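Long-range contacts in putative hyaluronoglucosaminidase (PDB 6PWI), which is probably a hexosaminidase of glycoside hydrolase family 84, thought to be secreted and anchored to the cell wall of Clostridium perfringens: residues M208-F213 against K248-W253; N195-M200 against K238-V243; E558-Y563 against I614-D619; P497-F502 against K517-E522. One frame throughout, in Å; residues are numbered along the deposited sequence.

Overall arrangement
The four contacts fall into two pairs. Interactions 1 and 2 belong to the catalytic barrel: interaction 1 joins two neighbouring strands, and interaction 2 joins two helices packed outside them. Their centres are about 9 Å apart and they touch, for example where Tyr211 and Phe213 meet Arg196 and Phe251 meets Val241. Interactions 3 and 4 lie in the largely helical C-terminal region, with centres about 12 Å apart. Phe616 of interaction 3 packs directly on residues of interaction 4. The two pairs are well separated: at the closest, between interactions 2 and 3, nearest atoms are about 26 Å apart. None of the contacts lies at Asp299, the predicted proton donor, which follows barrel strand 293-296.

Interaction 1: residues M208-F213 against K248-W253; sequences MNSYIF and KNKFIW
Lys250 curls back to reach Asn209 O, just ahead of the partner strand. Its chain bends at its last two torsions (chi4 -71°), which brings NZ to 2.9 Å from Asn209 O. The backbone N of Lys250 makes a second, weak bond to the same oxygen. The lysine end also meets the ring of Tyr325 in a cation-pi contact. Beyond it runs a parallel ladder. Tyr211 N bonds to Lys250 O, Ile252 N to Tyr211 O at 2.8 Å, and Phe213 N to Ile252 O. These are strands 210-213 and 250-255 of the eight-stranded TIM barrel, joined through helix 231-247 as a beta-alpha-beta unit. Tyr211, Phe213, Phe251 and Trp253 form an aromatic cluster on one face of this pair. Phe251 CZ lies over one face of the Phe213 ring, towards its rim, with the two planes at 34°. The Tyr211 ring runs beside Phe251, turned almost perpendicular to it at 89°. Trp253 CD1 meets Phe213 CD2 rim to rim at 3.7 Å. Tyr211 OH is bound by Glu184, and Trp253 NE1 by Tyr229. On the other face, Ile252 CD1 sits 3.6 Å from Ser210 OG and 4.0 Å from Ile212 CG1.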
loop_
_atom_site.group_PDB
_atom_site.type_symbol
_atom_site.label_atom_id
_atom_site.label_comp_id
_atom_site.label_asym_id
_atom_site.label_seq_id
_atom_site.Cartn_x
_atom_site.Cartn_y
_atom_site.Cartn_z
ATOM N N MET A 208 6.603 5.506 -1.643
ATOM C CA MET A 208 5.892 5.714 -0.391
ATOM C C MET A 208 6.840 6.353 0.623
ATOM O O MET A 208 8.050 6.145 0.550
ATOM C CB MET A 208 5.343 4.395 0.161
ATOM C CG MET A 208 4.101 3.930 -0.574
ATOM S SD MET A 208 3.325 2.476 0.172
ATOM C CE MET A 208 1.591 2.910 0.036
ATOM N N ASN A 209 6.286 7.129 1.566
ATOM C CA ASN A 209 7.128 7.873 2.489
ATOM C C ASN A 209 6.736 7.622 3.946
ATOM O O ASN A 209 7.322 8.226 4.839
ATOM C CB ASN A 209 7.224 9.360 2.114
ATOM C CG ASN A 209 5.920 10.139 2.163
ATOM O OD1 ASN A 209 4.909 9.669 2.688
ATOM N ND2 ASN A 209 5.935 11.356 1.639
ATOM N N SER A 210 5.765 6.728 4.191
ATOM C CA SER A 210 5.156 6.630 5.509
ATOM C C SER A 210 4.836 5.187 5.876
ATOM O O SER A 210 4.098 4.511 5.161
ATOM C CB SER A 210 3.901 7.455 5.575
ATOM O OG SER A 210 4.202 8.834 5.461
ATOM N N TYR A 211 5.375 4.742 7.013
ATOM C CA TYR A 211 4.849 3.574 7.701
ATOM C C TYR A 211 4.447 4.006 9.104
ATOM O O TYR A 211 5.310 4.289 9.927
ATOM C CB TYR A 211 5.860 2.424 7.728
ATOM C CG TYR A 211 5.567 1.344 8.743
ATOM C CD1 TYR A 211 4.269 0.915 8.993
ATOM C CD2 TYR A 211 6.591 0.725 9.445
ATOM C CE1 TYR A 211 3.997 -0.078 9.923
ATOM C CE2 TYR A 211 6.338 -0.269 10.381
ATOM C CZ TYR A 211 5.038 -0.675 10.618
ATOM O OH TYR A 211 4.779 -1.656 11.528
ATOM N N ILE A 212 3.136 4.094 9.353
ATOM C CA ILE A 212 2.677 4.494 10.669
ATOM C C ILE A 212 2.546 3.248 11.534
ATOM O O ILE A 212 1.744 2.362 11.249
ATOM C CB ILE A 212 1.382 5.321 10.608
ATOM C CG1 ILE A 212 1.581 6.601 9.793
ATOM C CG2 ILE A 212 0.887 5.629 12.015
ATOM C CD1 ILE A 212 0.370 6.997 8.995
ATOM N N PHE A 213 3.381 3.204 12.576
ATOM C CA PHE A 213 3.465 2.103 13.516
ATOM C C PHE A 213 2.466 2.337 14.649
ATOM O O PHE A 213 2.741 3.113 15.563
ATOM C CB PHE A 213 4.904 2.029 14.027
ATOM C CG PHE A 213 5.221 0.922 14.997
ATOM C CD1 PHE A 213 5.533 -0.350 14.547
ATOM C CD2 PHE A 213 5.252 1.167 16.361
ATOM C CE1 PHE A 213 5.848 -1.361 15.442
ATOM C CE2 PHE A 213 5.569 0.159 17.259
ATOM C CZ PHE A 213 5.871 -1.102 16.797
ATOM N N LYS A 248 13.349 5.149 2.769
ATOM C CA LYS A 248 12.723 6.464 2.865
ATOM C C LYS A 248 11.212 6.333 3.039
ATOM O O LYS A 248 10.487 7.324 3.024
ATOM C CB LYS A 248 13.186 7.441 1.777
ATOM C CG LYS A 248 14.375 8.296 2.186
ATOM C CD LYS A 248 14.835 9.280 1.133
ATOM C CE LYS A 248 16.205 9.851 1.431
ATOM N NZ LYS A 248 16.265 10.475 2.777
ATOM N N ASN A 249 10.769 5.089 3.226
ATOM C CA ASN A 249 9.448 4.774 3.732
ATOM C C ASN A 249 9.530 4.855 5.260
ATOM O O ASN A 249 9.649 3.835 5.933
ATOM C CB ASN A 249 9.030 3.400 3.191
ATOM C CG ASN A 249 7.557 3.057 3.316
ATOM O OD1 ASN A 249 6.998 2.442 2.416
ATOM N ND2 ASN A 249 6.913 3.411 4.420
ATOM N N LYS A 250 9.491 6.078 5.803
ATOM C CA LYS A 250 9.912 6.338 7.175
ATOM C C LYS A 250 9.038 5.578 8.166
ATOM O O LYS A 250 7.838 5.421 7.956
ATOM C CB LYS A 250 9.758 7.810 7.568
ATOM C CG LYS A 250 10.383 8.840 6.639
ATOM C CD LYS A 250 10.141 10.285 7.092
ATOM C CE LYS A 250 8.683 10.709 7.148
ATOM N NZ LYS A 250 8.063 10.852 5.804
ATOM N N PHE A 251 9.667 5.160 9.271
ATOM C CA PHE A 251 8.995 4.635 10.443
ATOM C C PHE A 251 8.436 5.803 11.256
ATOM O O PHE A 251 9.201 6.602 11.798
ATOM C CB PHE A 251 10.005 3.842 11.274
ATOM C CG PHE A 251 9.442 3.078 12.444
ATOM C CD1 PHE A 251 9.191 1.713 12.348
ATOM C CD2 PHE A 251 9.177 3.713 13.650
ATOM C CE1 PHE A 251 8.690 0.999 13.427
ATOM C CE2 PHE A 251 8.671 2.999 14.726
ATOM C CZ PHE A 251 8.434 1.643 14.615
ATOM N N ILE A 252 7.102 5.891 11.339
ATOM C CA ILE A 252 6.441 6.914 12.135
ATOM C C ILE A 252 5.863 6.280 13.400
ATOM O O ILE A 252 5.002 5.398 13.331
ATOM C CB ILE A 252 5.364 7.633 11.305
ATOM C CG1 ILE A 252 5.977 8.329 10.084
ATOM C CG2 ILE A 252 4.574 8.598 12.180
ATOM C CD1 ILE A 252 5.042 8.450 8.909
ATOM N N TRP A 253 6.349 6.738 14.560
ATOM C CA TRP A 253 5.933 6.154 15.825
ATOM C C TRP A 253 4.696 6.898 16.317
ATOM O O TRP A 253 4.549 8.076 16.012
ATOM C CB TRP A 253 7.083 6.195 16.841
ATOM C CG TRP A 253 6.806 5.370 18.063
ATOM C CD1 TRP A 253 6.863 4.008 18.169
ATOM C CD2 TRP A 253 6.388 5.858 19.351
ATOM N NE1 TRP A 253 6.513 3.616 19.431
ATOM C CE2 TRP A 253 6.215 4.725 20.180
ATOM C CE3 TRP A 253 6.147 7.131 19.882
ATOM C CZ2 TRP A 253 5.820 4.835 21.514
ATOM C CZ3 TRP A 253 5.759 7.239 21.202
ATOM C CH2 TRP A 253 5.597 6.104 22.003
#

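Interaction 2: residues N195-M200 against K238-V243; sequences NRKDLM and KEMVDV
Lys197 NZ forms a salt bridge with Glu239 OE1 at 3.1 Å. The amine meets this oxygen from above the carboxylate plane. The lysine chain is extended beyond CG, so it spans the gap between the helices with its methylenes laid across neighbouring side chains. Its CG packs on Val243 CG2 at 3.7 Å, and its CE rests on Met240 CG at 4.0 Å. The two methyls of Val243 divide the contact: CG2 faces the Lys197 chain, and CG1 meets Met200 CB at 4.1 Å. Met240 SD lies 3.6 Å from Arg196 CD. Met200 bends at its last torsion, which brings its CE to 4.1 Å from Met240 CB, where the two chains meet nearly perpendicular. The guanidinium of Arg196 has its strongest partner elsewhere, in a salt bridge from NE to Glu184. The segments belong to helices 193-204 and 231-247, successive outer helices of a TIM barrel. The axes of the two segments run almost parallel, 11° apart and 9.5 Å at closest approach. The interface is thus divided chemically. Glu239 is exposed, so the ion pair is probably only a modest contributor, while the buried methionines supply an apolar filling against the barrel strands.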
loop_
_atom_site.group_PDB
_atom_site.type_symbol
_atom_site.label_atom_id
_atom_site.label_comp_id
_atom_site.label_asym_id
_atom_site.label_seq_id
_atom_site.Cartn_x
_atom_site.Cartn_y
_atom_site.Cartn_z
ATOM N N ASN A 195 8.387 -8.829 8.312
ATOM C CA ASN A 195 7.374 -8.388 7.361
ATOM C C ASN A 195 7.261 -6.865 7.339
ATOM O O ASN A 195 7.057 -6.285 6.272
ATOM C CB ASN A 195 6.009 -9.045 7.590
ATOM C CG ASN A 195 5.830 -10.363 6.859
ATOM O OD1 ASN A 195 6.194 -10.497 5.688
ATOM N ND2 ASN A 195 5.253 -11.343 7.539
ATOM N N ARG A 196 7.380 -6.219 8.509
ATOM C CA ARG A 196 7.355 -4.767 8.559
ATOM C C ARG A 196 8.482 -4.192 7.702
ATOM O O ARG A 196 8.274 -3.225 6.973
ATOM C CB ARG A 196 7.432 -4.254 9.996
ATOM C CG ARG A 196 6.123 -4.373 10.757
ATOM C CD ARG A 196 6.407 -4.435 12.245
ATOM N NE ARG A 196 5.206 -4.392 13.061
ATOM C CZ ARG A 196 5.155 -4.814 14.315
ATOM N NH1 ARG A 196 6.239 -5.313 14.884
ATOM N NH2 ARG A 196 4.028 -4.738 14.996
ATOM N N LYS A 197 9.670 -4.800 7.790
ATOM C CA LYS A 197 10.815 -4.341 7.022
ATOM C C LYS A 197 10.552 -4.550 5.532
ATOM O O LYS A 197 10.911 -3.706 4.718
ATOM C CB LYS A 197 12.087 -5.060 7.475
ATOM C CG LYS A 197 12.562 -4.667 8.863
ATOM C CD LYS A 197 13.769 -5.435 9.318
ATOM C CE LYS A 197 13.955 -5.352 10.817
ATOM N NZ LYS A 197 14.960 -6.337 11.278
ATOM N N ASP A 198 9.906 -5.674 5.199
ATOM C CA ASP A 198 9.678 -6.061 3.819
ATOM C C ASP A 198 8.662 -5.132 3.161
ATOM O O ASP A 198 8.792 -4.848 1.972
ATOM C CB ASP A 198 9.229 -7.518 3.709
ATOM C CG ASP A 198 9.506 -8.118 2.342
ATOM O OD1 ASP A 198 10.652 -7.986 1.871
ATOM O OD2 ASP A 198 8.572 -8.709 1.758
ATOM N N LEU A 199 7.651 -4.687 3.926
ATOM C CA LEU A 199 6.645 -3.770 3.406
ATOM C C LEU A 199 7.274 -2.398 3.192
ATOM O O LEU A 199 7.022 -1.754 2.176
ATOM C CB LEU A 199 5.431 -3.689 4.340
ATOM C CG LEU A 199 4.519 -4.920 4.387
ATOM C CD1 LEU A 199 3.240 -4.608 5.146
ATOM C CD2 LEU A 199 4.179 -5.428 2.998
ATOM N N MET A 200 8.115 -1.972 4.142
ATOM C CA MET A 200 8.824 -0.712 3.992
ATOM C C MET A 200 9.682 -0.766 2.728
ATOM O O MET A 200 9.722 0.192 1.963
ATOM C CB MET A 200 9.687 -0.390 5.213
ATOM C CG MET A 200 8.898 0.249 6.332
ATOM S SD MET A 200 9.925 0.729 7.749
ATOM C CE MET A 200 10.367 -0.883 8.397
ATOM N N LYS A 238 14.802 0.063 16.430
ATOM C CA LYS A 238 15.882 0.741 15.728
ATOM C C LYS A 238 16.224 0.027 14.416
ATOM O O LYS A 238 16.579 0.679 13.438
ATOM C CB LYS A 238 17.099 0.981 16.626
ATOM C CG LYS A 238 18.405 1.223 15.883
ATOM C CD LYS A 238 19.396 2.054 16.663
ATOM C CE LYS A 238 20.824 1.895 16.182
ATOM N NZ LYS A 238 20.905 1.699 14.715
ATOM N N GLU A 239 16.112 -1.305 14.387
ATOM C CA GLU A 239 16.360 -2.032 13.151
ATOM C C GLU A 239 15.318 -1.657 12.095
ATOM O O GLU A 239 15.652 -1.513 10.923
ATOM C CB GLU A 239 16.375 -3.543 13.387
ATOM C CG GLU A 239 17.721 -4.080 13.827
ATOM C CD GLU A 239 17.752 -5.584 14.046
ATOM O OE1 GLU A 239 16.701 -6.231 13.873
ATOM O OE2 GLU A 239 18.833 -6.108 14.390
ATOM N N MET A 240 14.060 -1.486 12.521
ATOM C CA MET A 240 12.989 -1.134 11.603
ATOM C C MET A 240 13.148 0.306 11.126
ATOM O O MET A 240 12.925 0.592 9.952
ATOM C CB MET A 240 11.610 -1.339 12.234
ATOM C CG MET A 240 11.273 -2.801 12.386
ATOM S SD MET A 240 9.610 -3.088 13.015
ATOM C CE MET A 240 9.849 -2.919 14.784
ATOM N N VAL A 241 13.560 1.193 12.039
ATOM C CA VAL A 241 13.756 2.597 11.727
ATOM C C VAL A 241 14.871 2.740 10.688
ATOM O O VAL A 241 14.788 3.573 9.783
ATOM C CB VAL A 241 14.025 3.413 13.007
ATOM C CG1 VAL A 241 14.526 4.814 12.699
ATOM C CG2 VAL A 241 12.802 3.464 13.908
ATOM N N ASP A 242 15.905 1.903 10.803
ATOM C CA ASP A 242 17.016 1.937 9.869
ATOM C C ASP A 242 16.539 1.530 8.475
ATOM O O ASP A 242 16.962 2.131 7.486
ATOM C CB ASP A 242 18.189 1.081 10.354
ATOM C CG ASP A 242 18.994 1.660 11.514
ATOM O OD1 ASP A 242 18.806 2.867 11.857
ATOM O OD2 ASP A 242 19.820 0.901 12.076
ATOM N N VAL A 243 15.661 0.513 8.398
ATOM C CA VAL A 243 15.105 0.109 7.113
ATOM C C VAL A 243 14.309 1.278 6.534
ATOM O O VAL A 243 14.414 1.577 5.343
ATOM C CB VAL A 243 14.274 -1.190 7.174
ATOM C CG1 VAL A 243 13.559 -1.444 5.858
ATOM C CG2 VAL A 243 15.129 -2.395 7.529
#

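Interaction 3: residues E558-Y563 against I614-D619; sequences ESTIAY and IPFIKD
Ile617 is met by three residues of the 558-563 helix. Its CD1 lies 3.5 Å from Thr560 OG1 and 3.8 Å from Ser559 OG. Its CG2 branch meets Tyr563 CE2 at 3.9 Å, approaching the ring obliquely. Phe616 CE2 packs on Thr560 CG2 at 3.6 Å. Thr560 therefore works with both branches, its oxygen towards Ile617 and its methyl towards Phe616. With CG anti to the backbone N (chi1 -178°), the Phe616 ring reaches forward to that methyl. No hydrogen bond links the two segments, and the contact is buried. The hydroxyls of Thr560 and Ser559 are held from elsewhere. Thr560 OG1 bonds to Leu556 O one turn back in its own helix, and Ser559 OG bonds to Gly585 O. The Tyr563 ring meets Tyr582 edge-to-face. The Tyr563 side chain lies about 3 Å from a bound 1,2-ethanediol, probably taken up from the crystallisation liquor. The axes of the two segments cross at 30° and are 9.9 Å apart. Helix 613-623 here packs on helix 540-572 within the largely helical C-terminal region. Helix 575-591 packs on Ser559 and Tyr563, while Tyr523 of helix 513-536 and Thr503 of helix 496-507 reach Phe616.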
loop_
_atom_site.group_PDB
_atom_site.type_symbol
_atom_site.label_atom_id
_atom_site.label_comp_id
_atom_site.label_asym_id
_atom_site.label_seq_id
_atom_site.Cartn_x
_atom_site.Cartn_y
_atom_site.Cartn_z
ATOM N N GLU A 558 -11.983 -27.684 -8.163
ATOM C CA GLU A 558 -12.238 -29.099 -8.370
ATOM C C GLU A 558 -13.736 -29.381 -8.285
ATOM O O GLU A 558 -14.257 -30.180 -9.055
ATOM C CB GLU A 558 -11.407 -29.949 -7.409
ATOM C CG GLU A 558 -10.048 -30.308 -7.983
ATOM C CD GLU A 558 -8.971 -30.742 -7.000
ATOM O OE1 GLU A 558 -9.222 -30.700 -5.772
ATOM O OE2 GLU A 558 -7.872 -31.124 -7.466
ATOM N N SER A 559 -14.419 -28.705 -7.357
ATOM C CA SER A 559 -15.848 -28.870 -7.139
ATOM C C SER A 559 -16.637 -28.386 -8.355
ATOM O O SER A 559 -17.575 -29.041 -8.796
ATOM C CB SER A 559 -16.278 -28.149 -5.891
ATOM O OG SER A 559 -17.680 -28.233 -5.711
ATOM N N THR A 560 -16.252 -27.227 -8.891
ATOM C CA THR A 560 -16.960 -26.655 -10.021
ATOM C C THR A 560 -16.800 -27.568 -11.232
ATOM O O THR A 560 -17.766 -27.817 -11.946
ATOM C CB THR A 560 -16.531 -25.203 -10.264
ATOM O OG1 THR A 560 -16.758 -24.500 -9.040
ATOM C CG2 THR A 560 -17.289 -24.543 -11.395
ATOM N N ILE A 561 -15.581 -28.077 -11.435
ATOM C CA ILE A 561 -15.273 -28.938 -12.566
ATOM C C ILE A 561 -16.090 -30.230 -12.470
ATOM O O ILE A 561 -16.628 -30.702 -13.475
ATOM C CB ILE A 561 -13.753 -29.182 -12.681
ATOM C CG1 ILE A 561 -13.021 -27.889 -13.058
ATOM C CG2 ILE A 561 -13.447 -30.304 -13.666
ATOM C CD1 ILE A 561 -11.510 -27.984 -12.974
ATOM N N ALA A 562 -16.193 -30.786 -11.259
ATOM C CA ALA A 562 -16.959 -32.005 -11.060
ATOM C C ALA A 562 -18.428 -31.760 -11.408
ATOM O O ALA A 562 -19.035 -32.571 -12.111
ATOM C CB ALA A 562 -16.790 -32.528 -9.655
ATOM N N TYR A 563 -18.980 -30.629 -10.944
ATOM C CA TYR A 563 -20.386 -30.332 -11.173
ATOM C C TYR A 563 -20.652 -30.111 -12.661
ATOM O O TYR A 563 -21.562 -30.718 -13.215
ATOM C CB TYR A 563 -20.872 -29.174 -10.303
ATOM C CG TYR A 563 -21.279 -29.576 -8.910
ATOM C CD1 TYR A 563 -22.247 -30.548 -8.692
ATOM C CD2 TYR A 563 -20.709 -28.968 -7.804
ATOM C CE1 TYR A 563 -22.631 -30.912 -7.410
ATOM C CE2 TYR A 563 -21.081 -29.322 -6.517
ATOM C CZ TYR A 563 -22.044 -30.295 -6.318
ATOM O OH TYR A 563 -22.397 -30.637 -5.046
ATOM N N ILE A 614 -18.740 -19.588 -5.209
ATOM C CA ILE A 614 -19.521 -20.454 -4.338
ATOM C C ILE A 614 -20.992 -20.453 -4.778
ATOM O O ILE A 614 -21.598 -21.525 -4.895
ATOM C CB ILE A 614 -19.291 -20.114 -2.849
ATOM C CG1 ILE A 614 -17.881 -20.521 -2.414
ATOM C CG2 ILE A 614 -20.343 -20.752 -1.961
ATOM C CD1 ILE A 614 -17.444 -19.934 -1.096
ATOM N N PRO A 615 -21.623 -19.281 -5.039
ATOM C CA PRO A 615 -23.001 -19.246 -5.537
ATOM C C PRO A 615 -23.233 -20.128 -6.763
ATOM O O PRO A 615 -24.284 -20.752 -6.879
ATOM C CB PRO A 615 -23.227 -17.755 -5.831
ATOM C CG PRO A 615 -22.335 -17.064 -4.818
ATOM C CD PRO A 615 -21.097 -17.929 -4.781
ATOM N N PHE A 616 -22.237 -20.192 -7.654
ATOM C CA PHE A 616 -22.322 -21.004 -8.858
ATOM C C PHE A 616 -22.362 -22.488 -8.492
ATOM O O PHE A 616 -23.171 -23.239 -9.036
ATOM C CB PHE A 616 -21.160 -20.675 -9.795
ATOM C CG PHE A 616 -21.152 -21.429 -11.103
ATOM C CD1 PHE A 616 -22.317 -21.594 -11.840
ATOM C CD2 PHE A 616 -19.970 -21.952 -11.614
ATOM C CE1 PHE A 616 -22.299 -22.278 -13.048
ATOM C CE2 PHE A 616 -19.952 -22.623 -12.829
ATOM C CZ PHE A 616 -21.117 -22.789 -13.544
ATOM N N ILE A 617 -21.476 -22.900 -7.574
ATOM C CA ILE A 617 -21.415 -24.272 -7.100
ATOM C C ILE A 617 -22.778 -24.654 -6.521
ATOM O O ILE A 617 -23.253 -25.770 -6.729
ATOM C CB ILE A 617 -20.290 -24.431 -6.058
ATOM C CG1 ILE A 617 -18.905 -24.366 -6.700
ATOM C CG2 ILE A 617 -20.459 -25.702 -5.239
ATOM C CD1 ILE A 617 -17.769 -24.461 -5.701
ATOM N N LYS A 618 -23.394 -23.719 -5.786
ATOM C CA LYS A 618 -24.662 -23.985 -5.129
ATOM C C LYS A 618 -25.764 -24.117 -6.180
ATOM O O LYS A 618 -26.607 -25.008 -6.091
ATOM C CB LYS A 618 -24.960 -22.912 -4.079
ATOM C CG LYS A 618 -24.215 -23.097 -2.765
ATOM C CD LYS A 618 -24.307 -21.888 -1.868
ATOM C CE LYS A 618 -23.674 -22.096 -0.508
ATOM N NZ LYS A 618 -23.791 -20.873 0.325
ATOM N N ASP A 619 -25.720 -23.226 -7.176
ATOM C CA ASP A 619 -26.648 -23.217 -8.291
ATOM C C ASP A 619 -26.567 -24.538 -9.052
ATOM O O ASP A 619 -27.592 -25.162 -9.315
ATOM C CB ASP A 619 -26.378 -22.027 -9.217
ATOM C CG ASP A 619 -27.220 -20.797 -8.915
ATOM O OD1 ASP A 619 -28.134 -20.899 -8.058
ATOM O OD2 ASP A 619 -26.974 -19.742 -9.563
#

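Interaction 4: residues P497-F502 against K517-E522; sequences PVIEEF and KVILDE
Val498 points at the partner helix and meets Ile519 through its CG1 methyl, 3.9 Å from Ile519 CD1. The two side chains run alongside one another but point opposite ways. The same methyl is also 4.4 Å from Val518 CG1, at the more exposed border of the contact. Ile499 adds mainly its backbone, with CA 3.9 Å from Ile519 CD1. One turn after Val498 comes Phe502, whose CB is 3.8 Å from Ile519 CD1. Its ring atom CD1 lies 3.7 Å from Ile519 CG2, and the two side chains stand roughly square to each other. Ile519 thus lodges between Val498 and Phe502. Its CG1 stands anti to the backbone N (chi1 -172°), which turns CG1, and with it CD1, towards the first helix and puts CG2 beside the phenylalanine ring. The side chains that meet are all apolar, with no hydrogen bond between the segments. The axes of the two segments lie 10.2 Å apart at 141°, a splayed antiparallel pairing; they belong to the consecutive helices 496-507 and 513-536. Phe616 of helix 613-623 packs against Ile499, Phe502 and Ile519 together. Helix 540-572 meets the second helix through Ile564, which touches Ile519 and Leu520.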
loop_
_atom_site.group_PDB
_atom_site.type_symbol
_atom_site.label_atom_id
_atom_site.label_comp_id
_atom_site.label_asym_id
_atom_site.label_seq_id
_atom_site.Cartn_x
_atom_site.Cartn_y
_atom_site.Cartn_z
ATOM N N PRO A 497 -19.608 -13.135 -16.310
ATOM C CA PRO A 497 -20.523 -13.308 -17.441
ATOM C C PRO A 497 -20.528 -14.755 -17.925
ATOM O O PRO A 497 -21.549 -15.254 -18.401
ATOM C CB PRO A 497 -19.948 -12.401 -18.542
ATOM C CG PRO A 497 -19.032 -11.438 -17.817
ATOM C CD PRO A 497 -18.506 -12.206 -16.624
ATOM N N VAL A 498 -19.372 -15.418 -17.786
ATOM C CA VAL A 498 -19.210 -16.791 -18.230
ATOM C C VAL A 498 -20.007 -17.706 -17.297
ATOM O O VAL A 498 -20.725 -18.586 -17.765
ATOM C CB VAL A 498 -17.724 -17.194 -18.356
ATOM C CG1 VAL A 498 -17.559 -18.643 -18.789
ATOM C CG2 VAL A 498 -16.958 -16.274 -19.299
ATOM N N ILE A 499 -19.902 -17.473 -15.983
ATOM C CA ILE A 499 -20.678 -18.207 -14.995
ATOM C C ILE A 499 -22.170 -18.036 -15.277
ATOM O O ILE A 499 -22.921 -19.012 -15.249
ATOM C CB ILE A 499 -20.310 -17.785 -13.556
ATOM C CG1 ILE A 499 -18.973 -18.388 -13.120
ATOM C CG2 ILE A 499 -21.420 -18.150 -12.582
ATOM C CD1 ILE A 499 -18.367 -17.729 -11.901
ATOM N N GLU A 500 -22.586 -16.797 -15.548
ATOM C CA GLU A 500 -23.995 -16.477 -15.704
ATOM C C GLU A 500 -24.556 -17.141 -16.959
ATOM O O GLU A 500 -25.671 -17.655 -16.932
ATOM C CB GLU A 500 -24.230 -14.967 -15.649
ATOM C CG GLU A 500 -24.243 -14.450 -14.225
ATOM C CD GLU A 500 -24.195 -12.945 -14.013
ATOM O OE1 GLU A 500 -24.139 -12.193 -15.018
ATOM O OE2 GLU A 500 -24.213 -12.526 -12.828
ATOM N N GLU A 501 -23.764 -17.148 -18.040
ATOM C CA GLU A 501 -24.197 -17.737 -19.296
ATOM C C GLU A 501 -24.358 -19.251 -19.154
ATOM O O GLU A 501 -25.352 -19.813 -19.611
ATOM C CB GLU A 501 -23.257 -17.371 -20.441
ATOM C CG GLU A 501 -23.806 -17.771 -21.797
ATOM C CD GLU A 501 -25.269 -17.430 -22.069
ATOM O OE1 GLU A 501 -25.837 -16.568 -21.363
ATOM O OE2 GLU A 501 -25.845 -18.022 -23.001
ATOM N N PHE A 502 -23.384 -19.913 -18.520
ATOM C CA PHE A 502 -23.508 -21.349 -18.324
ATOM C C PHE A 502 -24.771 -21.650 -17.516
ATOM O O PHE A 502 -25.495 -22.593 -17.821
ATOM C CB PHE A 502 -22.247 -21.962 -17.710
ATOM C CG PHE A 502 -22.281 -23.467 -17.639
ATOM C CD1 PHE A 502 -21.785 -24.237 -18.684
ATOM C CD2 PHE A 502 -22.842 -24.113 -16.547
ATOM C CE1 PHE A 502 -21.844 -25.622 -18.639
ATOM C CE2 PHE A 502 -22.902 -25.499 -16.502
ATOM C CZ PHE A 502 -22.403 -26.250 -17.546
ATOM N N LYS A 517 -16.920 -26.346 -22.544
ATOM C CA LYS A 517 -15.511 -26.255 -22.898
ATOM C C LYS A 517 -14.942 -24.905 -22.448
ATOM O O LYS A 517 -13.868 -24.846 -21.851
ATOM C CB LYS A 517 -15.309 -26.434 -24.408
ATOM C CG LYS A 517 -15.719 -27.778 -24.997
ATOM C CD LYS A 517 -14.931 -28.951 -24.470
ATOM C CE LYS A 517 -14.550 -29.925 -25.565
ATOM N NZ LYS A 517 -14.276 -31.284 -25.033
ATOM N N VAL A 518 -15.676 -23.827 -22.750
ATOM C CA VAL A 518 -15.258 -22.470 -22.443
ATOM C C VAL A 518 -15.050 -22.325 -20.935
ATOM O O VAL A 518 -14.013 -21.824 -20.504
ATOM C CB VAL A 518 -16.266 -21.431 -22.981
ATOM C CG1 VAL A 518 -15.903 -20.006 -22.575
ATOM C CG2 VAL A 518 -16.433 -21.537 -24.491
ATOM N N ILE A 519 -16.031 -22.777 -20.143
ATOM C CA ILE A 519 -16.032 -22.519 -18.714
ATOM C C ILE A 519 -15.073 -23.472 -17.999
ATOM O O ILE A 519 -14.518 -23.106 -16.964
ATOM C CB ILE A 519 -17.460 -22.534 -18.130
ATOM C CG1 ILE A 519 -17.474 -22.063 -16.671
ATOM C CG2 ILE A 519 -18.115 -23.900 -18.293
ATOM C CD1 ILE A 519 -18.745 -21.356 -16.262
ATOM N N LEU A 520 -14.887 -24.683 -18.552
ATOM C CA LEU A 520 -13.927 -25.637 -18.012
ATOM C C LEU A 520 -12.502 -25.127 -18.241
ATOM O O LEU A 520 -11.617 -25.372 -17.424
ATOM C CB LEU A 520 -14.136 -27.028 -18.627
ATOM C CG LEU A 520 -15.240 -27.889 -18.005
ATOM C CD1 LEU A 520 -15.507 -29.136 -18.838
ATOM C CD2 LEU A 520 -14.913 -28.282 -16.571
ATOM N N ASP A 521 -12.281 -24.406 -19.345
ATOM C CA ASP A 521 -11.002 -23.751 -19.576
ATOM C C ASP A 521 -10.727 -22.753 -18.450
ATOM O O ASP A 521 -9.625 -22.706 -17.907
ATOM C CB ASP A 521 -10.938 -23.067 -20.947
ATOM C CG ASP A 521 -10.557 -23.979 -22.104
ATOM O OD1 ASP A 521 -9.935 -25.040 -21.854
ATOM O OD2 ASP A 521 -10.884 -23.617 -23.261
ATOM N N GLU A 522 -11.744 -21.965 -18.100
ATOM C CA GLU A 522 -11.600 -20.951 -17.073
ATOM C C GLU A 522 -11.240 -21.602 -15.740
ATOM O O GLU A 522 -10.335 -21.139 -15.046
ATOM C CB GLU A 522 -12.863 -20.093 -16.985
ATOM C CG GLU A 522 -13.070 -19.208 -18.200
ATOM C CD GLU A 522 -11.875 -18.344 -18.568
ATOM O OE1 GLU A 522 -11.447 -17.531 -17.722
ATOM O OE2 GLU A 522 -11.358 -18.506 -19.695
#